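Hypothetical protein PAE2307 (Pyrobaculum aerophilum, PDB 1WVQ) is of unproven function but belongs to a family of probable adenosine-specific kinases and assembles from six copies of the chain. Local coordinates at residues Val21-Ala26 with Leu120-Ala125; Ala38-Thr41 with Lys47-Ile50; Pro14-Thr19 with Arg71-Asp76. All blocks are in the same frame, centred on the assembly; numbering follows the deposited sequence.

Contact 1 of 3, residues Val21-Ala26 with Leu120-Ala125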
ATOM      1  N   VAL A  21      10.012 -15.229  14.606  1.00  9.86           N
ATOM      2  CA  VAL A  21       8.718 -15.842  14.360  1.00  9.84           C
ATOM      3  C   VAL A  21       7.705 -14.742  14.074  1.00 10.17           C
ATOM      4  O   VAL A  21       7.790 -13.642  14.626  1.00  9.99           O
ATOM      5  CB  VAL A  21       8.254 -16.693  15.581  1.00 10.44           C
ATOM      6  CG1 VAL A  21       7.888 -15.788  16.760  1.00 12.41           C
ATOM      7  CG2 VAL A  21       7.074 -17.578  15.187  1.00 10.86           C
ATOM      8  N   ILE A  22       6.782 -15.038  13.165  1.00  9.26           N
ATOM      9  CA  ILE A  22       5.715 -14.120  12.796  1.00  8.87           C
ATOM     10  C   ILE A  22       4.454 -14.969  12.910  1.00  9.35           C
ATOM     11  O   ILE A  22       4.361 -16.035  12.298  1.00  9.28           O
ATOM     12  CB  ILE A  22       5.872 -13.601  11.344  1.00  8.97           C
ATOM     13  CG1 ILE A  22       7.158 -12.780  11.220  1.00  9.51           C
ATOM     14  CG2 ILE A  22       4.680 -12.725  10.965  1.00 10.13           C
ATOM     15  CD1 ILE A  22       7.531 -12.426   9.783  1.00  9.94           C
ATOM     16  N   ILE A  23       3.512 -14.516  13.729  1.00  8.42           N
ATOM     17  CA  ILE A  23       2.261 -15.238  13.938  1.00  9.12           C
ATOM     18  C   ILE A  23       1.113 -14.308  13.582  1.00  8.91           C
ATOM     19  O   ILE A  23       1.108 -13.136  13.965  1.00  9.32           O
ATOM     20  CB  ILE A  23       2.114 -15.686  15.414  1.00  9.21           C
ATOM     21  CG1 ILE A  23       3.354 -16.475  15.841  1.00 11.17           C
ATOM     22  CG2 ILE A  23       0.853 -16.539  15.587  1.00 10.04           C
ATOM     23  CD1 ILE A  23       3.373 -16.824  17.314  1.00 11.95           C
ATOM     24  N   GLY A  24       0.141 -14.830  12.844  1.00  7.62           N
ATOM     25  CA  GLY A  24      -0.992 -14.012  12.452  1.00  8.10           C
ATOM     26  C   GLY A  24      -2.259 -14.790  12.170  1.00  8.48           C
ATOM     27  O   GLY A  24      -2.375 -15.970  12.506  1.00  9.15           O
ATOM     28  N   GLN A  25      -3.218 -14.117  11.549  1.00  7.74           N
ATOM     29  CA  GLN A  25      -4.490 -14.740  11.211  1.00  8.61           C
ATOM     30  C   GLN A  25      -4.843 -14.361   9.786  1.00  7.62           C
ATOM     31  O   GLN A  25      -4.632 -13.225   9.369  1.00  8.26           O
ATOM     32  CB  GLN A  25      -5.582 -14.255  12.167  1.00  8.13           C
ATOM     33  CG  GLN A  25      -6.898 -15.020  12.083  1.00  9.70           C
ATOM     34  CD  GLN A  25      -7.929 -14.445  13.034  1.00  9.22           C
ATOM     35  OE1 GLN A  25      -7.715 -14.408  14.250  1.00 10.17           O
ATOM     36  NE2 GLN A  25      -9.046 -13.982  12.489  1.00  9.53           N
ATOM     37  N   ALA A  26      -5.376 -15.324   9.042  1.00  7.55           N
ATOM     38  CA  ALA A  26      -5.761 -15.098   7.657  1.00  8.67           C
ATOM     39  C   ALA A  26      -7.075 -15.818   7.405  1.00  8.86           C
ATOM     40  O   ALA A  26      -7.945 -15.855   8.277  1.00 10.25           O
ATOM     41  CB  ALA A  26      -4.677 -15.628   6.728  1.00 10.33           C
ATOM     42  N   LEU A 120       8.321 -15.593  23.971  1.00 15.19           N
ATOM     43  CA  LEU A 120       6.963 -15.238  23.599  1.00 14.04           C
ATOM     44  C   LEU A 120       5.946 -16.289  24.013  1.00 13.66           C
ATOM     45  O   LEU A 120       6.227 -17.487  23.990  1.00 13.55           O
ATOM     46  CB  LEU A 120       6.919 -15.043  22.080  1.00 13.49           C
ATOM     47  CG  LEU A 120       5.595 -14.839  21.342  1.00 12.96           C
ATOM     48  CD1 LEU A 120       5.055 -13.434  21.564  1.00 13.96           C
ATOM     49  CD2 LEU A 120       5.837 -15.081  19.861  1.00 14.18           C
ATOM     50  N   LYS A 121       4.764 -15.824  24.399  1.00 13.42           N
ATOM     51  CA  LYS A 121       3.669 -16.703  24.786  1.00 14.85           C
ATOM     52  C   LYS A 121       2.445 -16.265  23.998  1.00 14.08           C
ATOM     53  O   LYS A 121       2.270 -15.078  23.712  1.00 13.93           O
ATOM     54  CB  LYS A 121       3.352 -16.578  26.280  1.00 17.28           C
ATOM     55  CG  LYS A 121       4.508 -16.856  27.222  1.00 20.88           C
ATOM     56  CD  LYS A 121       4.821 -18.335  27.304  1.00 22.81           C
ATOM     57  CE  LYS A 121       5.799 -18.617  28.437  1.00 24.98           C
ATOM     58  NZ  LYS A 121       6.039 -20.072  28.588  1.00 25.55           N
ATOM     59  N   VAL A 122       1.604 -17.224  23.635  1.00 12.90           N
ATOM     60  CA  VAL A 122       0.381 -16.921  22.911  1.00 12.99           C
ATOM     61  C   VAL A 122      -0.762 -17.302  23.830  1.00 12.98           C
ATOM     62  O   VAL A 122      -0.764 -18.396  24.389  1.00 13.55           O
ATOM     63  CB  VAL A 122       0.250 -17.751  21.613  1.00 12.91           C
ATOM     64  CG1 VAL A 122      -1.063 -17.430  20.919  1.00 11.55           C
ATOM     65  CG2 VAL A 122       1.412 -17.463  20.691  1.00 12.57           C
ATOM     66  N   ILE A 123      -1.716 -16.395  24.009  1.00 11.86           N
ATOM     67  CA  ILE A 123      -2.867 -16.677  24.856  1.00 12.58           C
ATOM     68  C   ILE A 123      -3.993 -17.164  23.959  1.00 11.73           C
ATOM     69  O   ILE A 123      -4.418 -16.463  23.040  1.00 11.64           O
ATOM     70  CB  ILE A 123      -3.348 -15.427  25.619  1.00 13.77           C
ATOM     71  CG1 ILE A 123      -2.193 -14.822  26.422  1.00 14.01           C
ATOM     72  CG2 ILE A 123      -4.499 -15.809  26.565  1.00 13.06           C
ATOM     73  CD1 ILE A 123      -2.535 -13.506  27.078  1.00 15.93           C
ATOM     74  N   VAL A 124      -4.474 -18.368  24.231  1.00 11.33           N
ATOM     75  CA  VAL A 124      -5.541 -18.957  23.436  1.00 12.47           C
ATOM     76  C   VAL A 124      -6.802 -19.185  24.259  1.00 12.73           C
ATOM     77  O   VAL A 124      -6.736 -19.529  25.441  1.00 14.05           O
ATOM     78  CB  VAL A 124      -5.077 -20.302  22.832  1.00 12.38           C
ATOM     79  CG1 VAL A 124      -6.185 -20.934  22.001  1.00 13.10           C
ATOM     80  CG2 VAL A 124      -3.842 -20.070  21.977  1.00 15.03           C
ATOM     81  N   ALA A 125      -7.947 -18.972  23.626  1.00 12.51           N
ATOM     82  CA  ALA A 125      -9.222 -19.191  24.281  1.00 12.22           C
ATOM     83  C   ALA A 125      -9.937 -20.345  23.597  1.00 13.19           C
ATOM     84  O   ALA A 125     -10.020 -20.400  22.371  1.00 12.69           O
ATOM     85  CB  ALA A 125     -10.078 -17.934  24.208  1.00 13.70           C
TER

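Contact 2 of 3, residues Ala38-Thr41 with Lys47-Ile50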
ATOM      1  N   ALA A  38       5.311 -14.465  -0.777  1.00  8.77           N
ATOM      2  CA  ALA A  38       5.699 -13.206  -0.157  1.00  8.48           C
ATOM      3  C   ALA A  38       7.102 -13.323   0.435  1.00 10.01           C
ATOM      4  O   ALA A  38       7.907 -12.395   0.349  1.00 10.48           O
ATOM      5  CB  ALA A  38       4.695 -12.837   0.932  1.00  9.92           C
ATOM      6  N   LEU A  39       7.394 -14.477   1.025  1.00  9.32           N
ATOM      7  CA  LEU A  39       8.696 -14.696   1.636  1.00  9.89           C
ATOM      8  C   LEU A  39       9.822 -14.901   0.624  1.00 10.15           C
ATOM      9  O   LEU A  39      10.821 -14.185   0.660  1.00 10.05           O
ATOM     10  CB  LEU A  39       8.627 -15.889   2.597  1.00 10.54           C
ATOM     11  CG  LEU A  39       7.689 -15.698   3.795  1.00  9.68           C
ATOM     12  CD1 LEU A  39       7.465 -17.031   4.488  1.00 13.79           C
ATOM     13  CD2 LEU A  39       8.273 -14.685   4.769  1.00 11.00           C
ATOM     14  N   VAL A  40       9.656 -15.852  -0.293  1.00 10.22           N
ATOM     15  CA  VAL A  40      10.706 -16.135  -1.272  1.00 11.10           C
ATOM     16  C   VAL A  40      11.040 -14.991  -2.221  1.00 10.94           C
ATOM     17  O   VAL A  40      12.165 -14.906  -2.709  1.00 11.82           O
ATOM     18  CB  VAL A  40      10.385 -17.401  -2.126  1.00 13.23           C
ATOM     19  CG1 VAL A  40      10.125 -18.584  -1.225  1.00 17.60           C
ATOM     20  CG2 VAL A  40       9.198 -17.151  -3.051  1.00 12.04           C
ATOM     21  N   THR A  41      10.080 -14.107  -2.481  1.00  9.85           N
ATOM     22  CA  THR A  41      10.320 -12.988  -3.390  1.00 10.28           C
ATOM     23  C   THR A  41      10.795 -11.730  -2.667  1.00 10.15           C
ATOM     24  O   THR A  41      11.065 -10.710  -3.300  1.00 10.70           O
ATOM     25  CB  THR A  41       9.049 -12.639  -4.207  1.00 10.41           C
ATOM     26  OG1 THR A  41       7.990 -12.254  -3.321  1.00 11.21           O
ATOM     27  CG2 THR A  41       8.602 -13.833  -5.030  1.00 11.38           C
ATOM     28  N   LYS A  47      15.548 -18.365   4.544  1.00 11.72           N
ATOM     29  CA  LYS A  47      15.235 -19.748   4.874  1.00 12.34           C
ATOM     30  C   LYS A  47      13.981 -19.613   5.720  1.00 11.71           C
ATOM     31  O   LYS A  47      13.903 -18.748   6.591  1.00 12.00           O
ATOM     32  CB  LYS A  47      16.364 -20.401   5.670  1.00 13.05           C
ATOM     33  CG  LYS A  47      17.646 -20.578   4.868  1.00 16.81           C
ATOM     34  CD  LYS A  47      17.400 -21.381   3.598  1.00 20.48           C
ATOM     35  CE  LYS A  47      18.690 -21.569   2.794  1.00 22.62           C
ATOM     36  NZ  LYS A  47      18.438 -22.128   1.438  1.00 24.46           N
ATOM     37  N   PHE A  48      12.989 -20.459   5.479  1.00 11.88           N
ATOM     38  CA  PHE A  48      11.748 -20.309   6.221  1.00 11.63           C
ATOM     39  C   PHE A  48      10.889 -21.558   6.279  1.00 12.33           C
ATOM     40  O   PHE A  48      11.114 -22.535   5.564  1.00 12.93           O
ATOM     41  CB  PHE A  48      10.911 -19.214   5.562  1.00 12.68           C
ATOM     42  CG  PHE A  48      10.555 -19.528   4.139  1.00 16.25           C
ATOM     43  CD1 PHE A  48      11.471 -19.305   3.112  1.00 17.69           C
ATOM     44  CD2 PHE A  48       9.347 -20.150   3.835  1.00 18.30           C
ATOM     45  CE1 PHE A  48      11.195 -19.704   1.804  1.00 19.99           C
ATOM     46  CE2 PHE A  48       9.056 -20.557   2.529  1.00 21.80           C
ATOM     47  CZ  PHE A  48       9.985 -20.333   1.511  1.00 22.01           C
ATOM     48  N   GLY A  49       9.885 -21.479   7.143  1.00 11.27           N
ATOM     49  CA  GLY A  49       8.908 -22.532   7.302  1.00 11.87           C
ATOM     50  C   GLY A  49       7.614 -21.780   7.538  1.00 11.87           C
ATOM     51  O   GLY A  49       7.586 -20.842   8.331  1.00 11.90           O
ATOM     52  N   ILE A  50       6.555 -22.146   6.826  1.00 10.68           N
ATOM     53  CA  ILE A  50       5.268 -21.483   7.012  1.00 11.56           C
ATOM     54  C   ILE A  50       4.178 -22.538   7.147  1.00 10.70           C
ATOM     55  O   ILE A  50       4.139 -23.507   6.390  1.00 11.80           O
ATOM     56  CB  ILE A  50       4.948 -20.483   5.836  1.00 13.44           C
ATOM     57  CG1 ILE A  50       3.576 -19.824   6.051  1.00 15.01           C
ATOM     58  CG2 ILE A  50       5.053 -21.185   4.497  1.00 16.40           C
ATOM     59  CD1 ILE A  50       2.386 -20.587   5.478  1.00 15.84           C
TER

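Contact 3 of 3, residues Pro14-Thr19 with Arg71-Asp76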
ATOM      1  N   PRO A  14       8.722 -21.529  21.008  1.00 15.93           N
ATOM      2  CA  PRO A  14      10.168 -21.749  20.927  1.00 16.20           C
ATOM      3  C   PRO A  14      10.774 -20.895  19.815  1.00 16.32           C
ATOM      4  O   PRO A  14      10.251 -20.856  18.704  1.00 15.83           O
ATOM      5  CB  PRO A  14      10.283 -23.236  20.584  1.00 17.76           C
ATOM      6  CG  PRO A  14       8.985 -23.826  21.024  1.00 19.07           C
ATOM      7  CD  PRO A  14       7.992 -22.755  20.645  1.00 16.61           C
ATOM      8  N   ILE A  15      11.870 -20.206  20.103  1.00 15.77           N
ATOM      9  CA  ILE A  15      12.520 -19.399  19.076  1.00 17.07           C
ATOM     10  C   ILE A  15      14.029 -19.625  19.135  1.00 17.75           C
ATOM     11  O   ILE A  15      14.726 -19.026  19.959  1.00 19.23           O
ATOM     12  CB  ILE A  15      12.223 -17.884  19.242  1.00 17.18           C
ATOM     13  CG1 ILE A  15      10.710 -17.635  19.216  1.00 17.88           C
ATOM     14  CG2 ILE A  15      12.887 -17.105  18.116  1.00 18.53           C
ATOM     15  CD1 ILE A  15      10.318 -16.175  19.365  1.00 18.48           C
ATOM     16  N   PRO A  16      14.550 -20.522  18.277  1.00 18.27           N
ATOM     17  CA  PRO A  16      15.990 -20.810  18.251  1.00 18.63           C
ATOM     18  C   PRO A  16      16.778 -19.545  17.924  1.00 19.43           C
ATOM     19  O   PRO A  16      16.276 -18.655  17.238  1.00 18.47           O
ATOM     20  CB  PRO A  16      16.113 -21.855  17.144  1.00 19.77           C
ATOM     21  CG  PRO A  16      14.798 -22.549  17.177  1.00 19.62           C
ATOM     22  CD  PRO A  16      13.825 -21.403  17.348  1.00 17.96           C
ATOM     23  N   GLN A  17      18.014 -19.464  18.407  1.00 19.50           N
ATOM     24  CA  GLN A  17      18.836 -18.290  18.145  1.00 19.35           C
ATOM     25  C   GLN A  17      19.035 -18.157  16.640  1.00 18.77           C
ATOM     26  O   GLN A  17      19.309 -19.143  15.949  1.00 20.13           O
ATOM     27  CB  GLN A  17      20.192 -18.422  18.850  1.00 22.22           C
ATOM     28  CG  GLN A  17      21.067 -17.173  18.780  1.00 25.36           C
ATOM     29  CD  GLN A  17      20.373 -15.926  19.312  1.00 27.05           C
ATOM     30  OE1 GLN A  17      19.831 -15.919  20.424  1.00 28.88           O
ATOM     31  NE2 GLN A  17      20.397 -14.855  18.521  1.00 28.90           N
ATOM     32  N   GLY A  18      18.886 -16.937  16.137  1.00 17.68           N
ATOM     33  CA  GLY A  18      19.057 -16.707  14.718  1.00 17.00           C
ATOM     34  C   GLY A  18      17.745 -16.744  13.965  1.00 16.72           C
ATOM     35  O   GLY A  18      17.715 -16.538  12.753  1.00 17.17           O
ATOM     36  N   THR A  19      16.650 -17.020  14.663  1.00 15.78           N
ATOM     37  CA  THR A  19      15.359 -17.060  13.989  1.00 14.48           C
ATOM     38  C   THR A  19      14.424 -16.010  14.547  1.00 13.29           C
ATOM     39  O   THR A  19      14.642 -15.463  15.629  1.00 12.50           O
ATOM     40  CB  THR A  19      14.646 -18.430  14.140  1.00 15.70           C
ATOM     41  OG1 THR A  19      14.156 -18.581  15.480  1.00 17.23           O
ATOM     42  CG2 THR A  19      15.598 -19.562  13.823  1.00 16.67           C
ATOM     43  N   ARG A  71      10.294 -25.646   8.983  1.00 13.46           N
ATOM     44  CA  ARG A  71       8.987 -26.173   8.609  1.00 12.91           C
ATOM     45  C   ARG A  71       8.357 -26.824   9.836  1.00 13.76           C
ATOM     46  O   ARG A  71       7.201 -26.560  10.165  1.00 13.06           O
ATOM     47  CB  ARG A  71       9.110 -27.223   7.492  1.00 13.57           C
ATOM     48  CG  ARG A  71       7.773 -27.846   7.064  1.00 14.16           C
ATOM     49  CD  ARG A  71       7.949 -29.211   6.394  1.00 15.20           C
ATOM     50  NE  ARG A  71       8.684 -29.141   5.137  1.00 15.37           N
ATOM     51  CZ  ARG A  71       8.184 -28.695   3.987  1.00 16.00           C
ATOM     52  NH1 ARG A  71       6.927 -28.275   3.912  1.00 15.04           N
ATOM     53  NH2 ARG A  71       8.950 -28.662   2.904  1.00 17.83           N
ATOM     54  N   ASN A  72       9.125 -27.665  10.522  1.00 14.12           N
ATOM     55  CA  ASN A  72       8.607 -28.360  11.693  1.00 14.41           C
ATOM     56  C   ASN A  72       8.294 -27.451  12.872  1.00 13.92           C
ATOM     57  O   ASN A  72       7.364 -27.717  13.631  1.00 14.17           O
ATOM     58  CB  ASN A  72       9.562 -29.478  12.106  1.00 17.49           C
ATOM     59  CG  ASN A  72       9.618 -30.582  11.074  1.00 19.20           C
ATOM     60  OD1 ASN A  72       8.585 -30.979  10.530  1.00 22.77           O
ATOM     61  ND2 ASN A  72      10.816 -31.088  10.800  1.00 22.90           N
ATOM     62  N   LEU A  73       9.060 -26.377  13.018  1.00 13.60           N
ATOM     63  CA  LEU A  73       8.813 -25.429  14.094  1.00 13.66           C
ATOM     64  C   LEU A  73       7.469 -24.758  13.826  1.00 12.81           C
ATOM     65  O   LEU A  73       6.658 -24.590  14.732  1.00 12.75           O
ATOM     66  CB  LEU A  73       9.931 -24.381  14.149  1.00 14.46           C
ATOM     67  CG  LEU A  73      11.170 -24.804  14.948  1.00 15.99           C
ATOM     68  CD1 LEU A  73      12.318 -23.867  14.656  1.00 17.38           C
ATOM     69  CD2 LEU A  73      10.836 -24.805  16.435  1.00 18.28           C
ATOM     70  N   ALA A  74       7.227 -24.393  12.571  1.00 12.69           N
ATOM     71  CA  ALA A  74       5.970 -23.744  12.203  1.00 11.95           C
ATOM     72  C   ALA A  74       4.777 -24.685  12.379  1.00 12.23           C
ATOM     73  O   ALA A  74       3.748 -24.298  12.934  1.00 11.38           O
ATOM     74  CB  ALA A  74       6.040 -23.247  10.760  1.00 11.72           C
ATOM     75  N   ILE A  75       4.915 -25.919  11.901  1.00 11.48           N
ATOM     76  CA  ILE A  75       3.851 -26.903  12.024  1.00 12.40           C
ATOM     77  C   ILE A  75       3.542 -27.188  13.490  1.00 12.24           C
ATOM     78  O   ILE A  75       2.377 -27.205  13.900  1.00 13.07           O
ATOM     79  CB  ILE A  75       4.236 -28.233  11.351  1.00 11.54           C
ATOM     80  CG1 ILE A  75       4.346 -28.041   9.836  1.00 12.72           C
ATOM     81  CG2 ILE A  75       3.191 -29.298  11.677  1.00 13.35           C
ATOM     82  CD1 ILE A  75       4.857 -29.273   9.095  1.00 13.33           C
ATOM     83  N   ASP A  76       4.584 -27.416  14.283  1.00 12.91           N
ATOM     84  CA  ASP A  76       4.371 -27.714  15.691  1.00 14.18           C
ATOM     85  C   ASP A  76       3.658 -26.595  16.437  1.00 13.96           C
ATOM     86  O   ASP A  76       2.785 -26.862  17.259  1.00 15.49           O
ATOM     87  CB  ASP A  76       5.696 -28.053  16.383  1.00 16.36           C
ATOM     88  CG  ASP A  76       6.284 -29.371  15.896  1.00 21.14           C
ATOM     89  OD1 ASP A  76       5.519 -30.182  15.330  1.00 22.71           O
ATOM     90  OD2 ASP A  76       7.503 -29.600  16.084  1.00 23.31           O
TER

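Contact 1 of 3, residues Val21-Ala26 with Leu120-Ala125
Apolar contact between Val21, Ile23, Leu120 and Val122 makes up the whole direct meeting of strand 21-25 with strand 120-125, and it runs through three methyl pairs. Leu120 CD2 serves two of them: it lies 3.8 Å from Val21 CG1 and 3.9 Å from Ile23 CD1. A chi1 of 172° puts CG of Leu120 opposite the backbone N and carries CD2 toward the other sheet, where it meets Ile23 tip to tip, whereas Val21 is crossed at a slant. Ile23 CD1 then reaches a second neighbour, Val122 CG2, at 4.0 Å, so this one methyl sits against both Leu120 and Val122.

The geometry is that of two beta sheets packed face to face. The strand axes come no closer than 10.8 Å and run within 10° of parallel, a spacing too wide for backbone pairing and right for two layers of side chains. Strand 20-25 belongs to a five-stranded antiparallel sheet and strand 120-128 to a three-stranded one.

The backbone of strand 21-25 is bonded within its own sheet: Val21 pairs with Thr116, and Ile22 with Ile89. Charged and polar groups are engaged away from the methyls, Lys121 NZ in a salt bridge with Asp12, Gln25 OE1 in a hydrogen bond with Arg111 NH1. Ile22 points to the other side of its sheet, against Val99, Leu100 and Ile103 of helix 96-104.

Contact 2 of 3, residues Ala38-Thr41 with Lys47-Ile50
The phenyl ring of Phe48 is the flat group here, and Leu39 and Val40 of the helix approach it at different places. Over one face lies Leu39 CB; from there the side chain crosses the ring at a slant, and its CD1 comes to 3.7 Å from Phe48 CD2 and 4.0 Å from Phe48 CG. At the far end of the ring Val40 CG1 arrives obliquely, 3.3 Å from Phe48 CZ and 3.4 Å from Phe48 CE1. The Val40 approach is shorter than usual for carbon atoms, which at 1.45 Å resolution suggests tight packing; the Leu39 distances are ordinary.

Torsions explain the meeting. Phe48 CG stands between its backbone N and carbonyl carbon (chi1 61°), which sends the ring out from the strand, roughly square to its course, toward the end of the helix. Beyond the ring, Leu39 CD1 grazes Ile50 CB at 4.5 Å, while the rest of the Ile50 side chain leads off toward Val32 and Leu35. Were Phe48 cut back to an alanine, Val40 CG1 and Leu39 CD1 would probably lose the ring they rest on, and a gap would open between helix end and strand.

Lys164 of a neighbouring subunit packs on Val40. Helix and strand belong to a beta-alpha-beta crossover: helix 31-40 leads from strand 20-25 to strand 47-53, which run in the same direction with the antiparallel strand 87-92 between them. Ile89 of that middle strand touches both Leu39 and Ile50. Helix 96-104 flanks the same layer, Val99 against Leu39.

Contact 3 of 3, residues Pro14-Thr19 with Arg71-Asp76
Leu73 of helix 71-76 meets Pro14 and Pro16, the latter opening a type II beta turn that runs to Thr19, in the loop between strands 7-13 and 20-25. Leu73 CB is directed at this loop but is still 6.0 Å from Pro16 CG. With chi1 at -85°, CG lies anti to the carbonyl carbon and carries the fork outward from the helix; Leu73 CG is 4.8 Å from Pro16 CG. The two methyls then part. Leu73 CD1 makes the closer contact, 3.8 Å from Pro16 CG and 3.9 Å from Pro16 CD, so the leucine methyl comes end-on to the CG-CD side of the Pro16 ring. Leu73 CD2 turns to the other proline and passes Pro14 CB at 4.5 Å, a marginal approach.

The contact is small, 110 Å² in all, and apolar, and it lies at the surface, where it joins helix 68-81 to the loop that links the two sheets. Tyr90 of strand 87-92 lies next to both parts: its side chain touches Leu73, and its hydroxyl is hydrogen-bonded to Pro14 O. Arg92 of the same strand touches Pro16 and Thr19, and its NH1 is hydrogen-bonded to Gln17 O.

The turn has its own internal bracing. Gly18 occupies a positive phi (95°) at which a beta carbon would be pressed against Gln17 O. Pro16 O accepts two donors from Thr19: the backbone N at 3.1 Å, and the hydroxyl OG1 at 2.8 Å, in the carbonyl plane on a lone pair, with a C=O...OG1 angle of 134°.

How the contacts relate
Contact 1 joins the two sheets, contact 2 sets a helix on the five-stranded sheet, and contact 3 ties another helix to the loop between the sheets. Their centres are 18 Å apart for contacts 1 and 2 and 13 Å for the other two pairs. Along the chain, contacts 1 and 3 cross, and contact 2 is nested inside the loops closed by both. Val21 CG1 touches Ile15 CD1 at 3.6 Å, and Gly49 O meets Ala74 CB at 3.8 Å, linking contact 3 to each of the others. All three have residues against strand 87-92, so they gather both sheets and two helices round the strand that closely follows His85, found as phosphonohistidine.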